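Local coordinates for protein beta-lactamase II (Erythrobacter litoralis, PDB 6V73) that probably hydrolyses beta-lactam antibiotics with the help of zinc ions, an activity associated with antibiotic resistance in the periplasm, at residues 91-96 and 170-175; 162-167 and 183-188. All coordinates share one frame; numbering follows the deposited sequence.

Contact 1: 91-96 and 170-175. With ZN (zinc ion), chain B.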
ATOM      1  N   ALA A  91      26.373  -9.602  12.085  1.00 51.05           N
ATOM      2  CA  ALA A  91      25.866  -9.950  10.769  1.00 53.73           C
ATOM      3  C   ALA A  91      24.375  -9.657  10.726  1.00 50.84           C
ATOM      4  O   ALA A  91      23.690  -9.660  11.751  1.00 49.26           O
ATOM      5  CB  ALA A  91      26.120 -11.423  10.422  1.00 56.21           C
ATOM      6  N   ALA A  92      23.883  -9.407   9.523  1.00 53.95           N
ATOM      7  CA  ALA A  92      22.474  -9.152   9.301  1.00 51.09           C
ATOM      8  C   ALA A  92      22.033  -9.880   8.042  1.00 52.15           C
ATOM      9  O   ALA A  92      22.805 -10.020   7.086  1.00 52.78           O
ATOM     10  CB  ALA A  92      22.196  -7.656   9.168  1.00 45.51           C
ATOM     11  N   VAL A  93      20.786 -10.358   8.057  1.00 46.74           N
ATOM     12  CA  VAL A  93      20.147 -10.942   6.884  1.00 50.65           C
ATOM     13  C   VAL A  93      18.794 -10.272   6.702  1.00 49.34           C
ATOM     14  O   VAL A  93      18.109  -9.969   7.685  1.00 52.10           O
ATOM     15  CB  VAL A  93      20.003 -12.477   7.009  1.00 54.54           C
ATOM     16  CG1 VAL A  93      19.293 -12.855   8.296  1.00 46.92           C
ATOM     17  CG2 VAL A  93      19.279 -13.053   5.794  1.00 49.82           C
ATOM     18  N   VAL A  94      18.423 -10.005   5.448  1.00 49.65           N
ATOM     19  CA  VAL A  94      17.192  -9.294   5.123  1.00 49.60           C
ATOM     20  C   VAL A  94      16.301 -10.207   4.293  1.00 47.18           C
ATOM     21  O   VAL A  94      16.792 -10.979   3.463  1.00 53.19           O
ATOM     22  CB  VAL A  94      17.482  -7.963   4.392  1.00 53.75           C
ATOM     23  CG1 VAL A  94      18.236  -6.999   5.319  1.00 49.55           C
ATOM     24  CG2 VAL A  94      18.281  -8.206   3.129  1.00 53.16           C
ATOM     25  N   THR A  95      14.988 -10.134   4.526  1.00 48.26           N
ATOM     26  CA  THR A  95      14.096 -11.170   4.017  1.00 51.99           C
ATOM     27  C   THR A  95      13.480 -10.863   2.654  1.00 50.17           C
ATOM     28  O   THR A  95      12.887 -11.770   2.064  1.00 57.28           O
ATOM     29  CB  THR A  95      12.987 -11.476   5.032  1.00 58.76           C
ATOM     30  OG1 THR A  95      12.475 -10.269   5.604  1.00 61.33           O
ATOM     31  CG2 THR A  95      13.569 -12.306   6.158  1.00 66.39           C
ATOM     32  N   HIS A  96      13.603  -9.624   2.142  1.00 40.00           N
ATOM     33  CA  HIS A  96      13.378  -9.286   0.733  1.00 49.77           C
ATOM     34  C   HIS A  96      13.554  -7.787   0.498  1.00 52.64           C
ATOM     35  O   HIS A  96      13.765  -7.020   1.443  1.00 52.61           O
ATOM     36  CB  HIS A  96      11.988  -9.709   0.232  1.00 54.41           C
ATOM     37  CG  HIS A  96      10.856  -9.066   0.967  1.00 59.51           C
ATOM     38  ND1 HIS A  96      10.429  -9.505   2.200  1.00 56.51           N
ATOM     39  CD2 HIS A  96      10.056  -8.022   0.640  1.00 57.85           C
ATOM     40  CE1 HIS A  96       9.416  -8.755   2.603  1.00 59.74           C
ATOM     41  NE2 HIS A  96       9.169  -7.850   1.674  1.00 58.73           N
ATOM     42  N   ILE A 170      12.596 -14.574   1.737  1.00 53.10           N
ATOM     43  CA  ILE A 170      13.139 -15.716   2.453  1.00 52.03           C
ATOM     44  C   ILE A 170      12.600 -15.715   3.878  1.00 53.89           C
ATOM     45  O   ILE A 170      12.033 -14.732   4.361  1.00 49.94           O
ATOM     46  CB  ILE A 170      14.676 -15.730   2.452  1.00 49.97           C
ATOM     47  CG1 ILE A 170      15.199 -14.498   3.183  1.00 47.08           C
ATOM     48  CG2 ILE A 170      15.212 -15.848   1.008  1.00 42.96           C
ATOM     49  CD1 ILE A 170      16.706 -14.418   3.225  1.00 50.67           C
ATOM     50  N   THR A 171      12.804 -16.847   4.551  1.00 58.07           N
ATOM     51  CA  THR A 171      12.357 -17.082   5.916  1.00 50.99           C
ATOM     52  C   THR A 171      13.534 -17.585   6.735  1.00 55.12           C
ATOM     53  O   THR A 171      14.488 -18.145   6.191  1.00 57.26           O
ATOM     54  CB  THR A 171      11.202 -18.098   5.951  1.00 54.81           C
ATOM     55  OG1 THR A 171      11.625 -19.323   5.346  1.00 57.79           O
ATOM     56  CG2 THR A 171       9.991 -17.570   5.189  1.00 50.09           C
ATOM     57  N   VAL A 172      13.474 -17.359   8.049  1.00 62.38           N
ATOM     58  CA  VAL A 172      14.540 -17.747   8.970  1.00 62.14           C
ATOM     59  C   VAL A 172      13.925 -18.502  10.147  1.00 61.84           C
ATOM     60  O   VAL A 172      12.818 -18.188  10.598  1.00 65.41           O
ATOM     61  CB  VAL A 172      15.368 -16.526   9.456  1.00 56.69           C
ATOM     62  CG1 VAL A 172      15.805 -15.670   8.288  1.00 53.53           C
ATOM     63  CG2 VAL A 172      14.598 -15.675  10.429  1.00 61.08           C
ATOM     64  N   GLY A 173      14.636 -19.509  10.644  1.00 60.18           N
ATOM     65  CA  GLY A 173      14.111 -20.337  11.701  1.00 60.52           C
ATOM     66  C   GLY A 173      15.119 -20.565  12.810  1.00 60.26           C
ATOM     67  O   GLY A 173      16.324 -20.388  12.646  1.00 60.37           O
ATOM     68  N   LEU A 174      14.584 -20.973  13.950  1.00 63.33           N
ATOM     69  CA  LEU A 174      15.377 -21.395  15.101  1.00 65.27           C
ATOM     70  C   LEU A 174      14.711 -22.642  15.656  1.00 67.42           C
ATOM     71  O   LEU A 174      13.970 -22.588  16.645  1.00 71.15           O
ATOM     72  CB  LEU A 174      15.471 -20.280  16.147  1.00 67.92           C
ATOM     73  CG  LEU A 174      16.407 -19.136  15.746  1.00 68.39           C
ATOM     74  CD1 LEU A 174      16.300 -17.981  16.729  1.00 66.40           C
ATOM     75  CD2 LEU A 174      17.845 -19.646  15.638  1.00 67.86           C
ATOM     76  N   PRO A 175      14.931 -23.792  15.015  1.00 70.57           N
ATOM     77  CA  PRO A 175      14.207 -25.019  15.419  1.00 72.72           C
ATOM     78  C   PRO A 175      14.315 -25.363  16.897  1.00 78.20           C
ATOM     79  O   PRO A 175      13.294 -25.663  17.532  1.00 81.33           O
ATOM     80  CB  PRO A 175      14.852 -26.096  14.536  1.00 62.70           C
ATOM     81  CG  PRO A 175      15.304 -25.336  13.313  1.00 62.65           C
ATOM     82  CD  PRO A 175      15.741 -23.987  13.800  1.00 63.89           C
TER
HETATM   83 ZN    ZN B 301       7.409  -6.635   1.470  1.00 51.62          ZN
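Ile170 meets the 91-96 segment through both its backbone and its side chain. Ile170 N gives a hydrogen bond of 2.8 Å to Thr95 O. The side chain starts at CB, and Ile170 CB stays 4.4 Å from Thr95 O. CG1 sits between the backbone N and the carbonyl carbon (chi1 63°), and this turns it onto the backbone of 91-96. There Ile170 CG1 rests on Thr95 CA at 3.6 Å. The chain is then fully extended to CD1. This methyl meets two atoms of the other segment. Ile170 CD1 is 3.4 Å from Val94 O. It also packs on Val93 CG2, with Ile170 CD1 3.9 Å away.

The contact joins the two sheets of the metallo-beta-lactamase alpha-beta/beta-alpha sandwich. Strand 89-93 belongs to one sheet and strand 171-174 to the other. Farther along both segments from His96, Val93 CG1 and Val172 CG1 are 4.5 Å apart, a looser contact. Val65 of strand 61-65 touches both valines.

Thr95 uses its two branches differently. Its methyl, Thr95 CG2, lies 3.4 Å from Ile170 O, and the two side chains pass at a slant. Its hydroxyl serves another partner, a hydrogen bond with Asp66 OD1. Next along the chain, His96 NE2 binds the chain B zinc at 2.1 Å. His98 and His165 bind the same ion; His98 and Asp100 continue the HxHxD motif begun by His96.

Contact 2: 162-167 and 183-188. With ZN (zinc ion), chain B; ZN (zinc ion), chain C.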
ATOM      1  N   GLY A 162      10.255 -20.149  -2.029  1.00 54.53           N
ATOM      2  CA  GLY A 162       9.716 -19.838  -3.336  1.00 59.18           C
ATOM      3  C   GLY A 162       8.941 -18.528  -3.310  1.00 57.44           C
ATOM      4  O   GLY A 162       8.760 -17.892  -2.269  1.00 62.90           O
ATOM      5  N   GLY A 163       8.487 -18.135  -4.495  1.00 56.43           N
ATOM      6  CA  GLY A 163       7.790 -16.867  -4.619  1.00 58.10           C
ATOM      7  C   GLY A 163       6.496 -16.865  -3.826  1.00 60.11           C
ATOM      8  O   GLY A 163       5.794 -17.877  -3.738  1.00 65.44           O
ATOM      9  N   ALA A 164       6.188 -15.712  -3.235  1.00 53.80           N
ATOM     10  CA  ALA A 164       4.959 -15.512  -2.479  1.00 54.13           C
ATOM     11  C   ALA A 164       4.689 -14.014  -2.343  1.00 62.83           C
ATOM     12  O   ALA A 164       4.281 -13.365  -3.319  1.00 66.21           O
ATOM     13  CB  ALA A 164       5.054 -16.199  -1.113  1.00 46.21           C
ATOM     14  N   HIS A 165       4.907 -13.452  -1.146  1.00 57.02           N
ATOM     15  CA  HIS A 165       4.746 -12.009  -0.959  1.00 51.15           C
ATOM     16  C   HIS A 165       5.596 -11.224  -1.955  1.00 52.00           C
ATOM     17  O   HIS A 165       5.142 -10.216  -2.507  1.00 49.92           O
ATOM     18  CB  HIS A 165       5.096 -11.621   0.477  1.00 42.12           C
ATOM     19  CG  HIS A 165       5.270 -10.149   0.680  1.00 56.01           C
ATOM     20  ND1 HIS A 165       4.207  -9.268   0.693  1.00 61.45           N
ATOM     21  CD2 HIS A 165       6.383  -9.403   0.872  1.00 56.24           C
ATOM     22  CE1 HIS A 165       4.661  -8.041   0.890  1.00 63.16           C
ATOM     23  NE2 HIS A 165       5.977  -8.096   1.000  1.00 66.94           N
ATOM     24  N   THR A 166       6.836 -11.668  -2.186  1.00 51.43           N
ATOM     25  CA  THR A 166       7.643 -11.248  -3.329  1.00 59.83           C
ATOM     26  C   THR A 166       8.364 -12.477  -3.877  1.00 55.71           C
ATOM     27  O   THR A 166       8.339 -13.552  -3.283  1.00 48.05           O
ATOM     28  CB  THR A 166       8.678 -10.169  -2.972  1.00 56.50           C
ATOM     29  OG1 THR A 166       9.615 -10.721  -2.056  1.00 53.67           O
ATOM     30  CG2 THR A 166       8.039  -8.938  -2.347  1.00 61.17           C
ATOM     31  N   ARG A 167       9.005 -12.323  -5.034  1.00 53.63           N
ATOM     32  CA  ARG A 167       9.717 -13.453  -5.610  1.00 46.91           C
ATOM     33  C   ARG A 167      10.997 -13.765  -4.846  1.00 57.44           C
ATOM     34  O   ARG A 167      11.494 -14.893  -4.928  1.00 58.43           O
ATOM     35  CB  ARG A 167      10.021 -13.177  -7.091  1.00 51.09           C
ATOM     36  CG  ARG A 167       8.762 -13.103  -7.958  1.00 58.54           C
ATOM     37  CD  ARG A 167       9.122 -12.919  -9.414  1.00 66.62           C
ATOM     38  NE  ARG A 167       9.865 -11.683  -9.636  1.00 81.32           N
ATOM     39  CZ  ARG A 167      11.045 -11.616 -10.252  1.00 90.99           C
ATOM     40  NH1 ARG A 167      11.643 -12.728 -10.691  1.00 87.32           N
ATOM     41  NH2 ARG A 167      11.640 -10.439 -10.406  1.00 87.96           N
ATOM     42  N   GLY A 183       8.575 -13.654   7.798  1.00 61.50           N
ATOM     43  CA  GLY A 183       8.643 -12.374   7.121  1.00 51.53           C
ATOM     44  C   GLY A 183       7.262 -11.836   6.803  1.00 52.23           C
ATOM     45  O   GLY A 183       6.311 -11.957   7.590  1.00 54.69           O
ATOM     46  N   CYS A 184       7.155 -11.210   5.633  1.00 51.30           N
ATOM     47  CA  CYS A 184       5.909 -10.656   5.133  1.00 55.52           C
ATOM     48  C   CYS A 184       5.069 -11.670   4.377  1.00 61.84           C
ATOM     49  O   CYS A 184       3.913 -11.367   4.048  1.00 57.10           O
ATOM     50  CB  CYS A 184       6.189  -9.468   4.219  1.00 62.31           C
ATOM     51  SG  CYS A 184       7.149  -8.153   4.982  1.00 56.33           S
ATOM     52  N   MET A 185       5.615 -12.859   4.102  1.00 59.46           N
ATOM     53  CA  MET A 185       4.816 -13.896   3.460  1.00 58.93           C
ATOM     54  C   MET A 185       3.686 -14.364   4.367  0.97 58.94           C
ATOM     55  O   MET A 185       2.572 -14.624   3.900  0.92 55.94           O
ATOM     56  CB  MET A 185       5.707 -15.070   3.079  1.00 60.39           C
ATOM     57  CG  MET A 185       4.922 -16.292   2.648  1.00 66.27           C
ATOM     58  SD  MET A 185       5.960 -17.640   2.057  1.00 68.83           S
ATOM     59  CE  MET A 185       6.684 -18.210   3.587  1.00 64.91           C
ATOM     60  N   ILE A 186       3.960 -14.484   5.661  1.00 60.77           N
ATOM     61  CA  ILE A 186       3.006 -15.010   6.623  1.00 59.07           C
ATOM     62  C   ILE A 186       2.240 -13.845   7.220  1.00 65.65           C
ATOM     63  O   ILE A 186       2.838 -12.829   7.610  1.00 61.29           O
ATOM     64  CB  ILE A 186       3.715 -15.816   7.723  1.00 54.60           C
ATOM     65  CG1 ILE A 186       4.382 -17.060   7.141  1.00 51.55           C
ATOM     66  CG2 ILE A 186       2.733 -16.182   8.820  1.00 59.79           C
ATOM     67  CD1 ILE A 186       3.407 -18.124   6.625  1.00 52.41           C
ATOM     68  N   LYS A 187       0.919 -13.983   7.283  1.00 65.92           N
ATOM     69  CA  LYS A 187       0.063 -12.984   7.896  1.00 64.02           C
ATOM     70  C   LYS A 187      -0.708 -13.631   9.042  1.00 65.61           C
ATOM     71  O   LYS A 187      -0.663 -14.848   9.237  1.00 67.62           O
ATOM     72  CB  LYS A 187      -0.875 -12.360   6.853  1.00 67.06           C
ATOM     73  CG  LYS A 187      -0.462 -10.956   6.417  1.00 58.69           C
ATOM     74  CD  LYS A 187       0.657 -10.957   5.383  1.00 52.43           C
ATOM     75  CE  LYS A 187       1.198  -9.544   5.222  1.00 51.93           C
ATOM     76  NZ  LYS A 187       1.765  -9.308   3.877  1.00 48.72           N
ATOM     77  N   ALA A 188      -1.419 -12.802   9.806  1.00 62.32           N
ATOM     78  CA  ALA A 188      -1.908 -13.220  11.111  1.00 63.32           C
ATOM     79  C   ALA A 188      -3.053 -14.224  10.980  1.00 69.39           C
ATOM     80  O   ALA A 188      -3.697 -14.345   9.938  1.00 74.78           O
ATOM     81  CB  ALA A 188      -2.354 -12.003  11.923  1.00 61.65           C
TER
HETATM   82 ZN    ZN B 301       7.409  -6.635   1.470  1.00 51.62          ZN
HETATM   83 ZN    ZN C 302       6.013  -6.184   4.697  1.00 61.63          ZN
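His165 and Cys184 each bind a zinc ion and also touch each other directly. His165 NE2 holds the chain B zinc at 2.1 Å. Cys184 SG holds the chain C zinc at 2.3 Å. Between the two metal bonds, Cys184 CB lies over one face of the imidazole. This is a CH-pi contact, with CB 3.5 Å from the centroid of the His165 ring and 20° off the ring normal. The CB is offset toward the rim, nearest to CD2. The sulfur is more oblique to the ring. The imidazole reaches this place because CG is anti to the backbone N (chi1 167°).

At the root of the side chain, His165 CB rests on Met185 CA at 3.8 Å. Beside it the methyl of Ala164 meets the thioether, with Ala164 CB 3.6 Å from Met185 SD. Helix 205-215 backs this apolar pair: Tyr205 and Ser208 touch Ala164, and Phe212 touches Met185.

Lys187 probably steadies the cysteine loop from further out. Its chain bends at chi2 and brings NZ back to Cys184 O, with a Lys187 NZ to Cys184 O hydrogen bond of 3.0 Å in the carbonyl plane. NZ also makes a hydrogen bond to Leu194 O. Lys187 NZ passes His165 ND1 at 4.0 Å, too far to be a bond.

The 162-167 and 183-188 loops meet through apolar and CH-pi contacts, and each also holds a metal: His165 one zinc, Cys184 the other. The metal bond and the methylene over its face together should limit rotation of the imidazole. The lysine charge probably polarises the Cys184 carbonyl.

In the fold
The two contacts, with centres 13 Å apart, alternate along the chain and meet at the zinc centre. Contact 1 supplies His96 and contact 2 supplies His165, both on the chain B zinc. His96 NE2 and His165 NE2 are 3.3 Å apart around that ion. His96 CE1 also packs on Cys184 SG at 3.3 Å, which brings the ligand of the second metal close. The two zinc ions lie 3.5 Å apart, and Asp100 and His226 join Cys184 on the chain C zinc. Away from the metals, Thr171 CG2 touches Met185 CE at 3.7 Å. The join between the sheets thus touches the zinc-binding loops both at the metals and at this second point.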